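Local coordinates for protein L-methionine gamma-lyase (Fusobacterium nucleatum subsp. nucleatum, PDB 6LXU) that is a pyridoxal-phosphate-dependent enzyme of the Cys/Met metabolism family, assembled from four chains and carrying its cofactor covalently bound, at residues E157-P162 / K306-F311; C271-T276 / E385-D390; R275-F280 / L377-E382; S337-L342 / E346-H351. One frame throughout, in Å; residues are numbered along the deposited sequence. Where two conformers were deposited one is given.

Interaction 1: E157-P162 / K306-F311; sequences ETPANP and KQMKDF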
# COMPACT_ATOMS: atom_id res chain seq x y z
N GLU A 157 -28.03 1.79 19.82
CA GLU A 157 -27.66 1.16 18.56
C GLU A 157 -28.94 0.77 17.84
O GLU A 157 -29.75 0.07 18.41
CB GLU A 157 -26.80 -0.07 18.88
CG GLU A 157 -26.11 -0.71 17.71
CD GLU A 157 -25.25 -1.89 18.12
OE1 GLU A 157 -24.62 -1.91 19.23
OE2 GLU A 157 -25.19 -2.83 17.30
N THR A 158 -29.14 1.24 16.60
CA THR A 158 -30.36 0.93 15.85
C THR A 158 -30.10 1.08 14.36
O THR A 158 -29.53 2.08 13.95
CB THR A 158 -31.57 1.80 16.28
OG1 THR A 158 -32.73 1.43 15.52
CG2 THR A 158 -31.31 3.29 16.16
N PRO A 159 -30.52 0.13 13.53
CA PRO A 159 -30.98 -1.21 13.90
C PRO A 159 -29.89 -2.00 14.60
O PRO A 159 -28.71 -1.72 14.38
CB PRO A 159 -31.33 -1.86 12.55
CG PRO A 159 -31.45 -0.73 11.58
CD PRO A 159 -30.47 0.29 12.07
N ALA A 160 -30.27 -2.97 15.43
CA ALA A 160 -29.28 -3.73 16.23
C ALA A 160 -29.56 -5.22 16.17
O ALA A 160 -30.74 -5.61 16.23
CB ALA A 160 -29.29 -3.28 17.67
N ASN A 161 -28.48 -6.03 16.12
CA ASN A 161 -28.49 -7.53 16.07
C ASN A 161 -29.25 -8.09 17.25
O ASN A 161 -29.32 -7.42 18.26
CB ASN A 161 -27.07 -8.12 16.22
CG ASN A 161 -26.12 -7.80 15.07
OD1 ASN A 161 -26.34 -8.23 13.93
ND2 ASN A 161 -25.00 -7.13 15.39
N PRO A 162 -29.80 -9.32 17.18
CA PRO A 162 -29.80 -10.22 16.01
C PRO A 162 -31.11 -10.21 15.19
O PRO A 162 -31.22 -10.91 14.16
CB PRO A 162 -29.64 -11.58 16.69
CG PRO A 162 -30.43 -11.44 17.96
CD PRO A 162 -30.26 -10.01 18.40
N LYS A 306 -39.76 6.86 10.33
CA LYS A 306 -39.52 8.25 10.68
C LYS A 306 -38.05 8.64 10.69
O LYS A 306 -37.73 9.77 10.37
CB LYS A 306 -40.05 8.55 12.07
CG LYS A 306 -41.56 8.61 12.24
CD LYS A 306 -42.09 9.86 11.60
CE LYS A 306 -43.55 10.09 11.92
NZ LYS A 306 -44.00 11.38 11.36
N GLN A 307 -37.16 7.74 11.12
CA GLN A 307 -35.76 8.12 11.32
C GLN A 307 -34.78 7.54 10.30
O GLN A 307 -33.61 7.90 10.34
CB GLN A 307 -35.31 7.81 12.76
CG GLN A 307 -35.07 6.34 13.06
CD GLN A 307 -34.82 6.02 14.52
OE1 GLN A 307 -34.97 6.86 15.42
NE2 GLN A 307 -34.47 4.77 14.78
N MET A 308 -35.26 6.68 9.39
CA MET A 308 -34.40 6.07 8.37
C MET A 308 -34.93 6.42 6.99
O MET A 308 -36.12 6.24 6.70
CB MET A 308 -34.38 4.55 8.50
CG MET A 308 -33.94 4.03 9.86
SD MET A 308 -33.85 2.23 9.94
CE MET A 308 -32.39 1.87 8.97
N LYS A 309 -34.05 6.87 6.11
CA LYS A 309 -34.42 7.18 4.73
C LYS A 309 -34.62 5.94 3.88
O LYS A 309 -35.32 6.00 2.87
CB LYS A 309 -33.38 8.08 4.08
CG LYS A 309 -33.26 9.44 4.74
CD LYS A 309 -32.20 10.25 4.02
CE LYS A 309 -31.97 11.61 4.64
NZ LYS A 309 -30.92 12.37 3.91
N ASP A 310 -33.97 4.84 4.26
CA ASP A 310 -34.22 3.53 3.68
C ASP A 310 -33.99 2.54 4.80
O ASP A 310 -33.48 2.91 5.86
CB ASP A 310 -33.31 3.28 2.46
CG ASP A 310 -33.89 2.28 1.48
OD1 ASP A 310 -34.78 1.49 1.86
OD2 ASP A 310 -33.46 2.29 0.31
N PHE A 311 -34.38 1.29 4.58
CA PHE A 311 -34.53 0.33 5.67
C PHE A 311 -33.37 -0.64 5.82
O PHE A 311 -33.43 -1.54 6.65
CB PHE A 311 -35.84 -0.44 5.51
CG PHE A 311 -37.07 0.43 5.66
CD1 PHE A 311 -37.45 0.91 6.90
CD2 PHE A 311 -37.87 0.72 4.56
CE1 PHE A 311 -38.60 1.69 7.05
CE2 PHE A 311 -39.02 1.49 4.70
CZ PHE A 311 -39.38 1.97 5.94
O HOH W 1 -32.97 2.78 13.10

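Interaction 2: C271-T276 / E385-D390; sequences CKNART and EDIIAD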
# COMPACT_ATOMS: atom_id res chain seq x y z
N CYS A 271 -29.37 -1.48 -0.72
CA CYS A 271 -30.76 -1.40 -0.26
C CYS A 271 -31.74 -1.89 -1.31
O CYS A 271 -32.72 -2.56 -0.96
CB CYS A 271 -31.12 0.02 0.17
SG CYS A 271 -30.28 0.56 1.67
N LYS A 272 -31.51 -1.58 -2.58
CA LYS A 272 -32.36 -2.06 -3.68
C LYS A 272 -32.35 -3.59 -3.71
O LYS A 272 -33.40 -4.25 -3.77
CB LYS A 272 -31.86 -1.49 -5.02
CG LYS A 272 -32.66 -1.86 -6.27
CD LYS A 272 -31.91 -1.49 -7.54
CE LYS A 272 -32.72 -1.75 -8.81
NZ LYS A 272 -34.00 -0.99 -8.82
N ASN A 273 -31.16 -4.16 -3.68
CA ASN A 273 -31.03 -5.61 -3.62
C ASN A 273 -31.73 -6.17 -2.40
O ASN A 273 -32.46 -7.16 -2.50
CB ASN A 273 -29.55 -6.04 -3.55
CG ASN A 273 -28.83 -5.99 -4.89
OD1 ASN A 273 -29.42 -5.76 -5.93
ND2 ASN A 273 -27.52 -6.25 -4.84
N ALA A 274 -31.49 -5.56 -1.25
CA ALA A 274 -32.03 -6.11 -0.01
C ALA A 274 -33.55 -6.12 0.00
O ALA A 274 -34.15 -7.11 0.43
CB ALA A 274 -31.51 -5.34 1.19
N ARG A 275 -34.19 -5.05 -0.45
CA ARG A 275 -35.66 -5.00 -0.43
C ARG A 275 -36.24 -6.12 -1.30
O ARG A 275 -37.24 -6.76 -0.91
CB ARG A 275 -36.17 -3.61 -0.83
CG ARG A 275 -36.02 -2.62 0.33
CD ARG A 275 -36.52 -1.21 0.10
NE ARG A 275 -35.46 -0.31 -0.35
CZ ARG A 275 -35.17 -0.03 -1.63
NH1 ARG A 275 -35.88 -0.57 -2.62
NH2 ARG A 275 -34.17 0.80 -1.91
N THR A 276 -35.63 -6.39 -2.44
CA THR A 276 -36.07 -7.47 -3.31
C THR A 276 -35.88 -8.83 -2.66
O THR A 276 -36.75 -9.72 -2.75
CB THR A 276 -35.32 -7.37 -4.65
OG1 THR A 276 -35.64 -6.11 -5.25
CG2 THR A 276 -35.70 -8.47 -5.59
N GLU A 385 -30.69 -11.12 -9.07
CA GLU A 385 -31.18 -12.39 -9.62
C GLU A 385 -30.23 -13.52 -9.24
O GLU A 385 -30.66 -14.65 -9.00
CB GLU A 385 -31.32 -12.35 -11.14
CG GLU A 385 -32.32 -11.33 -11.69
CD GLU A 385 -31.82 -9.89 -11.77
OE1 GLU A 385 -30.62 -9.63 -11.50
OE2 GLU A 385 -32.64 -9.02 -12.12
N ASP A 386 -28.92 -13.22 -9.19
CA ASP A 386 -27.93 -14.23 -8.86
C ASP A 386 -27.92 -14.54 -7.36
O ASP A 386 -27.74 -15.69 -6.97
CB ASP A 386 -26.54 -13.76 -9.31
CG ASP A 386 -26.45 -13.54 -10.81
OD1 ASP A 386 -27.14 -14.28 -11.58
OD2 ASP A 386 -25.69 -12.64 -11.25
N ILE A 387 -28.10 -13.52 -6.53
CA ILE A 387 -28.17 -13.75 -5.09
C ILE A 387 -29.40 -14.61 -4.78
O ILE A 387 -29.30 -15.59 -4.03
CB ILE A 387 -28.22 -12.43 -4.28
CG1 ILE A 387 -27.00 -11.53 -4.59
CG2 ILE A 387 -28.27 -12.74 -2.79
CD1 ILE A 387 -27.17 -10.12 -4.04
N ILE A 388 -30.53 -14.24 -5.35
CA ILE A 388 -31.77 -15.00 -5.15
C ILE A 388 -31.66 -16.42 -5.70
O ILE A 388 -32.10 -17.35 -5.03
CB ILE A 388 -32.99 -14.23 -5.69
CG1 ILE A 388 -33.25 -13.02 -4.78
CG2 ILE A 388 -34.23 -15.14 -5.74
CD1 ILE A 388 -34.33 -12.06 -5.24
N ALA A 389 -31.06 -16.60 -6.86
CA ALA A 389 -30.89 -17.96 -7.39
C ALA A 389 -30.06 -18.82 -6.45
O ALA A 389 -30.36 -20.01 -6.25
CB ALA A 389 -30.28 -17.92 -8.79
N ASP A 390 -29.03 -18.23 -5.85
CA ASP A 390 -28.20 -18.97 -4.91
C ASP A 390 -28.99 -19.35 -3.66
O ASP A 390 -28.96 -20.50 -3.24
CB ASP A 390 -26.95 -18.13 -4.55
CG ASP A 390 -25.92 -18.90 -3.77
OD1 ASP A 390 -25.70 -20.11 -4.07
OD2 ASP A 390 -25.27 -18.30 -2.88

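Interaction 3: R275-F280 / L377-E382; sequences RTIVDF and LSVGLE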
# COMPACT_ATOMS: atom_id res chain seq x y z
N ARG A 275 -34.19 -5.05 -0.45
CA ARG A 275 -35.66 -5.00 -0.43
C ARG A 275 -36.24 -6.12 -1.30
O ARG A 275 -37.24 -6.76 -0.91
CB ARG A 275 -36.17 -3.61 -0.83
CG ARG A 275 -36.02 -2.62 0.33
CD ARG A 275 -36.52 -1.21 0.10
NE ARG A 275 -35.46 -0.31 -0.35
CZ ARG A 275 -35.17 -0.03 -1.63
NH1 ARG A 275 -35.88 -0.57 -2.62
NH2 ARG A 275 -34.17 0.80 -1.91
N THR A 276 -35.63 -6.39 -2.44
CA THR A 276 -36.07 -7.47 -3.31
C THR A 276 -35.88 -8.83 -2.66
O THR A 276 -36.75 -9.72 -2.75
CB THR A 276 -35.32 -7.37 -4.65
OG1 THR A 276 -35.64 -6.11 -5.25
CG2 THR A 276 -35.70 -8.47 -5.59
N ILE A 277 -34.76 -9.01 -1.98
CA ILE A 277 -34.50 -10.27 -1.28
C ILE A 277 -35.45 -10.45 -0.09
O ILE A 277 -35.90 -11.57 0.16
CB ILE A 277 -33.01 -10.35 -0.86
CG1 ILE A 277 -32.14 -10.44 -2.12
CG2 ILE A 277 -32.74 -11.55 0.05
CD1 ILE A 277 -30.69 -10.09 -1.87
N VAL A 278 -35.77 -9.38 0.62
CA VAL A 278 -36.75 -9.46 1.71
C VAL A 278 -38.09 -10.00 1.20
O VAL A 278 -38.68 -10.90 1.82
CB VAL A 278 -36.96 -8.10 2.41
CG1 VAL A 278 -38.17 -8.10 3.34
CG2 VAL A 278 -35.71 -7.72 3.18
N ASP A 279 -38.56 -9.48 0.07
CA ASP A 279 -39.82 -9.95 -0.48
C ASP A 279 -39.75 -11.44 -0.82
O ASP A 279 -40.69 -12.20 -0.50
CB ASP A 279 -40.21 -9.14 -1.71
CG ASP A 279 -41.67 -9.33 -2.09
OD1 ASP A 279 -42.54 -9.01 -1.27
OD2 ASP A 279 -41.93 -9.84 -3.19
N PHE A 280 -38.65 -11.87 -1.44
CA PHE A 280 -38.43 -13.28 -1.76
C PHE A 280 -38.45 -14.15 -0.50
O PHE A 280 -39.15 -15.17 -0.43
CB PHE A 280 -37.10 -13.43 -2.52
CG PHE A 280 -36.62 -14.83 -2.61
CD1 PHE A 280 -37.20 -15.73 -3.50
CD2 PHE A 280 -35.58 -15.29 -1.80
CE1 PHE A 280 -36.75 -17.03 -3.59
CE2 PHE A 280 -35.14 -16.59 -1.89
CZ PHE A 280 -35.72 -17.46 -2.78
N LEU A 377 -28.01 -12.23 7.03
CA LEU A 377 -27.54 -11.97 5.68
C LEU A 377 -27.15 -10.50 5.53
O LEU A 377 -27.96 -9.60 5.77
CB LEU A 377 -28.67 -12.32 4.71
CG LEU A 377 -28.37 -12.21 3.23
CD1 LEU A 377 -27.36 -13.24 2.80
CD2 LEU A 377 -29.65 -12.37 2.42
N SER A 378 -25.90 -10.27 5.12
CA SER A 378 -25.43 -8.94 4.69
C SER A 378 -25.51 -8.91 3.17
O SER A 378 -24.70 -9.55 2.49
CB SER A 378 -24.00 -8.71 5.15
OG SER A 378 -23.49 -7.50 4.60
N VAL A 379 -26.51 -8.22 2.64
CA VAL A 379 -26.73 -8.22 1.21
C VAL A 379 -25.65 -7.36 0.52
O VAL A 379 -25.45 -6.20 0.88
CB VAL A 379 -28.13 -7.66 0.89
CG1 VAL A 379 -28.35 -7.53 -0.61
CG2 VAL A 379 -29.21 -8.55 1.51
N GLY A 380 -24.99 -7.96 -0.47
CA GLY A 380 -23.95 -7.29 -1.24
C GLY A 380 -24.48 -6.64 -2.49
O GLY A 380 -25.66 -6.30 -2.60
N LEU A 381 -23.57 -6.44 -3.45
CA LEU A 381 -23.81 -5.67 -4.67
C LEU A 381 -23.93 -6.53 -5.92
O LEU A 381 -24.06 -6.00 -7.01
CB LEU A 381 -22.70 -4.63 -4.85
CG LEU A 381 -22.48 -3.68 -3.68
CD1 LEU A 381 -21.35 -2.71 -3.98
CD2 LEU A 381 -23.75 -2.93 -3.33
N GLU A 382 -23.93 -7.84 -5.76
CA GLU A 382 -24.10 -8.73 -6.90
C GLU A 382 -25.46 -8.50 -7.55
O GLU A 382 -26.37 -7.90 -6.95
CB GLU A 382 -23.98 -10.20 -6.49
CG GLU A 382 -22.66 -10.57 -5.83
CD GLU A 382 -22.68 -10.52 -4.32
OE1 GLU A 382 -23.59 -9.85 -3.76
OE2 GLU A 382 -21.81 -11.15 -3.69

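Interaction 4: S337-L342 / E346-H351; sequences SLAVSL and ETLIQH. With NO3 (nitrate ion), chain C.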
# COMPACT_ATOMS: atom_id res chain seq x y z
N SER A 337 -21.03 -15.76 0.78
CA SER A 337 -19.84 -16.25 1.48
C SER A 337 -20.10 -16.40 2.96
O SER A 337 -20.70 -15.52 3.58
CB SER A 337 -18.67 -15.29 1.26
OG SER A 337 -18.29 -15.22 -0.11
N LEU A 338 -19.58 -17.48 3.53
CA LEU A 338 -19.75 -17.79 4.95
C LEU A 338 -18.67 -17.04 5.72
O LEU A 338 -17.50 -17.37 5.62
CB LEU A 338 -19.62 -19.31 5.17
CG LEU A 338 -20.42 -20.23 4.24
CD1 LEU A 338 -20.33 -21.68 4.70
CD2 LEU A 338 -21.86 -19.75 4.18
N ALA A 339 -19.07 -16.02 6.49
CA ALA A 339 -18.09 -15.14 7.15
C ALA A 339 -18.80 -14.25 8.11
O ALA A 339 -20.00 -14.02 7.96
CB ALA A 339 -17.36 -14.28 6.13
N VAL A 340 -18.08 -13.76 9.11
CA VAL A 340 -18.54 -12.64 9.91
C VAL A 340 -18.24 -11.33 9.17
O VAL A 340 -17.61 -11.30 8.11
CB VAL A 340 -17.97 -12.66 11.35
CG1 VAL A 340 -18.23 -14.01 12.00
CG2 VAL A 340 -16.50 -12.27 11.41
N SER A 341 -18.72 -10.25 9.76
CA SER A 341 -18.68 -8.91 9.20
C SER A 341 -19.89 -8.65 8.31
O SER A 341 -20.80 -9.49 8.16
CB SER A 341 -17.35 -8.55 8.52
OG SER A 341 -17.21 -7.14 8.60
N LEU A 342 -19.95 -7.44 7.79
CA LEU A 342 -21.08 -6.99 6.98
C LEU A 342 -20.65 -5.76 6.21
O LEU A 342 -19.62 -5.15 6.50
CB LEU A 342 -22.32 -6.62 7.84
CG LEU A 342 -22.14 -5.38 8.78
CD1 LEU A 342 -23.17 -4.30 8.64
CD2 LEU A 342 -21.99 -5.80 10.23
N GLU A 346 -19.41 -7.97 -1.45
CA GLU A 346 -19.82 -9.38 -1.57
C GLU A 346 -20.87 -9.70 -0.53
O GLU A 346 -20.74 -9.28 0.63
CB GLU A 346 -18.65 -10.36 -1.31
CG GLU A 346 -17.46 -10.21 -2.23
CD GLU A 346 -16.40 -9.27 -1.71
OE1 GLU A 346 -16.62 -8.60 -0.68
OE2 GLU A 346 -15.34 -9.22 -2.37
N THR A 347 -21.87 -10.50 -0.89
CA THR A 347 -22.90 -10.93 0.06
C THR A 347 -22.27 -11.88 1.08
O THR A 347 -21.57 -12.83 0.69
CB THR A 347 -24.06 -11.60 -0.67
OG1 THR A 347 -24.74 -10.62 -1.46
CG2 THR A 347 -25.07 -12.20 0.27
N LEU A 348 -22.53 -11.62 2.36
CA LEU A 348 -22.02 -12.46 3.45
C LEU A 348 -23.20 -13.04 4.22
O LEU A 348 -24.26 -12.43 4.32
CB LEU A 348 -21.15 -11.65 4.41
CG LEU A 348 -19.99 -10.87 3.81
CD1 LEU A 348 -19.24 -10.14 4.90
CD2 LEU A 348 -19.05 -11.76 3.01
N ILE A 349 -22.97 -14.21 4.80
CA ILE A 349 -24.05 -14.90 5.52
C ILE A 349 -23.46 -15.68 6.69
O ILE A 349 -22.33 -16.19 6.62
CB ILE A 349 -24.84 -15.79 4.54
CG1 ILE A 349 -26.19 -16.24 5.13
CG2 ILE A 349 -24.03 -16.97 4.05
CD1 ILE A 349 -27.07 -16.96 4.13
N GLN A 350 -24.23 -15.76 7.78
CA GLN A 350 -23.83 -16.52 8.96
C GLN A 350 -25.06 -17.14 9.62
O GLN A 350 -26.16 -16.60 9.53
CB GLN A 350 -23.09 -15.63 9.96
CG GLN A 350 -23.78 -14.32 10.30
CD GLN A 350 -23.03 -13.58 11.39
OE1 GLN A 350 -23.28 -13.81 12.56
NE2 GLN A 350 -22.11 -12.70 11.00
N HIS A 351 -24.83 -18.26 10.31
CA HIS A 351 -25.86 -18.98 11.07
C HIS A 351 -25.35 -18.99 12.50
O HIS A 351 -24.54 -19.86 12.85
CB HIS A 351 -26.00 -20.39 10.49
CG HIS A 351 -26.93 -21.27 11.26
ND1 HIS A 351 -26.58 -22.53 11.68
CD2 HIS A 351 -28.21 -21.07 11.66
CE1 HIS A 351 -27.61 -23.07 12.31
NE2 HIS A 351 -28.60 -22.21 12.32
N NO3 C . -20.69 -9.17 12.63
O1 NO3 C . -20.56 -8.28 11.81
O2 NO3 C . -21.14 -8.91 13.78
O3 NO3 C . -20.37 -10.36 12.33
O HOH W 2 -19.96 -13.56 -1.45
O HOH W 3 -21.75 -11.98 8.19

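Interaction 1: E157-P162 / K306-F311
Gln307 NE2 is gripped twice: it donates to Val167 O and to a water that lies 3.0 Å from NE2 and 2.8 Å from Thr158 OG1. The water therefore spans the two segments, joining a hydroxyl to an amide that do not bond directly; Gln307 NE2 stays 3.8 Å from the methyl carbon Thr158 CG2. Because Gln307 OE1 also takes the backbone N-H of Leu169, both ends of the amide are held, which settles its orientation. Thr158 OG1 is in turn hydrogen-bonded to Val167 N, so the same short run of chain grips both sides of the water bridge. Beside this polar group is an apolar one. Pro159 is preceded by a cis peptide bond, and its ring carbon CG lies 3.8 Å from the methyl CE of Met308, the two side chains reaching toward each other. The thioether chain runs out straight and then bends at its last torsion (chi3 73°), which brings CE to the proline ring. Farther on, Asp310 OD1 accepts the N-H of Phe311 at 2.8 Å on the anti side of the carboxylate, while its OD2 makes a salt bridge to Arg275 NH2. The buried contact thus ties the loop leaving strand 151-157, an inner strand of the seven-stranded sheet, to the turn that ends helix 301-307, with Val167, just before helix 169-176, hydrogen-bonded to both segments.

Interaction 2: C271-T276 / E385-D390
Asn273 and Thr276, one turn apart on helix 263-282, meet Ile387 and Ile388 of helix 384-396 in a sparse helix-to-helix packing near the outside of the chain. Asn273 comes first: its ND2 lies 4.0 Å from the terminal methyl CD1 of Ile387, and the two side chains cross at about a right angle. This is contact without a bond, since the polar end of Asn273 is committed to the backbone, ND2 being hydrogen-bonded to both Gly380 O and Glu382 O in the chain that leads into helix 384-396. Those two bonds hold the amide in place and leave the isoleucine to pack against it. Thr276 then closes the second point. With its methyl CG2 anti to the backbone N (chi1 -61° for OG1), Thr276 faces Ile388 with carbon rather than oxygen. Also on helix 384-396, Asp386 OD2 is hydrogen-bonded to Thr13 OG1 and Gly10 N of the second subunit. At the Thr276 end, Ile388 CD1 sits 3.9 Å from Thr276 CG2 and 4.2 Å from Thr276 O.

Interaction 3: R275-F280 / L377-E382
Leu377, the first residue of its segment, touches the helix through one branch: its CD2 lies 4.0 Å from Ile277 CG2, the two side chains crossing at about a right angle. The strand holding Leu377 ends at Ser378, whose OG bonds to Gly343 N. Val379 brings the chain back to the helix, and both its methyls bear on the tip of Ile277: Val379 CG1 is 3.7 Å from Ile277 CD1, and Val379 CG2 is 4.0 Å from Ile277 CD1. Ile277 and Val379 thus meet end to end, whereas Leu377 takes the shorter branch of the same isoleucine. The split follows from the torsions of Ile277: CG1 stands anti to the carbonyl carbon (chi1 -66°) and the chain then runs out extended (chi2 162°), carrying CD1 to Val379, while CG2 points to Leu377. Past Val379 the chain stays beside helix 263-282, with Leu381 packing on His270. Glu382 OE1 and Gly380 N both bond to Thr347 OG1, and Glu382 OE2 reaches His17 NE2 of the second subunit. Ile315 of strand 314-319 and Ile387 of helix 384-396 also press on Ile277, so it is enclosed by strand, loop and helix side chains. Here a long helix lies over one face of a mostly antiparallel sheet, the layered alpha/beta build of the C-terminal domain in fold-type I pyridoxal-phosphate enzymes.

Interaction 4: S337-L342 / E346-H351
Gln350 places CG between its backbone N and carbonyl carbon (chi1 50°) and then runs out extended, which in the modelled conformer brings NE2 alongside Val340, 3.7 Å from its CA. Leu348, with CG anti to its carbonyl carbon (chi1 -54°), sends CD1 to within 3.7 Å of Ser341 O and CD2 to 4.0 Å from Ser337 CB. The two strands pair in parallel, Ser337 with Leu348 and Leu338 with Ile349. Ser337 N donates nearly straight to Thr347 O (3.0 Å, 169°), Ile349 N to Ser337 O (2.9 Å), and Ala339 N more distantly to Ile349 O (3.3 Å). Waters bridge both ends: one accepts from Ser337 OG and donates to Thr347 O, the other donates to Ala339 O and Ser341 O and accepts from Gln350 NE2. Strand 374-378 pairs antiparallel with the other edge of 348-350, leaving 337-338 outermost; Val340 O bonds to Thr37 OG1 of the third subunit. A nitrate, probably from the crystallisation liquor, takes N-H groups on O3 from Ser341 N at 3.1 Å and from Gln350 NE2. In this conformer two uncharged donors meet one oxygen, consistent with a spot that can hold a small anion without positive charge from either segment.

Interaction 4 is the most extensive of the four and the one built on backbone pairing, at an edge of the five-stranded sheet yet buried, with other subunits reaching it. Interactions 2 and 3 share helix 263-282: interaction 3 is buried and purely apolar between helix and sheet, while interaction 2 lies farther out, partly exposed, with mixed chemistry. Ile387 and Glu382 link them to interaction 4 through Thr347, and Ser378 N bonds to Leu348 O, joining strands 374-378 and 348-350. Interaction 1 is also buried but lies nearest the centre of the chain, relying on a water and a clasped amide; its salt bridge from Asp310 to Arg275 connects it with helix 263-282.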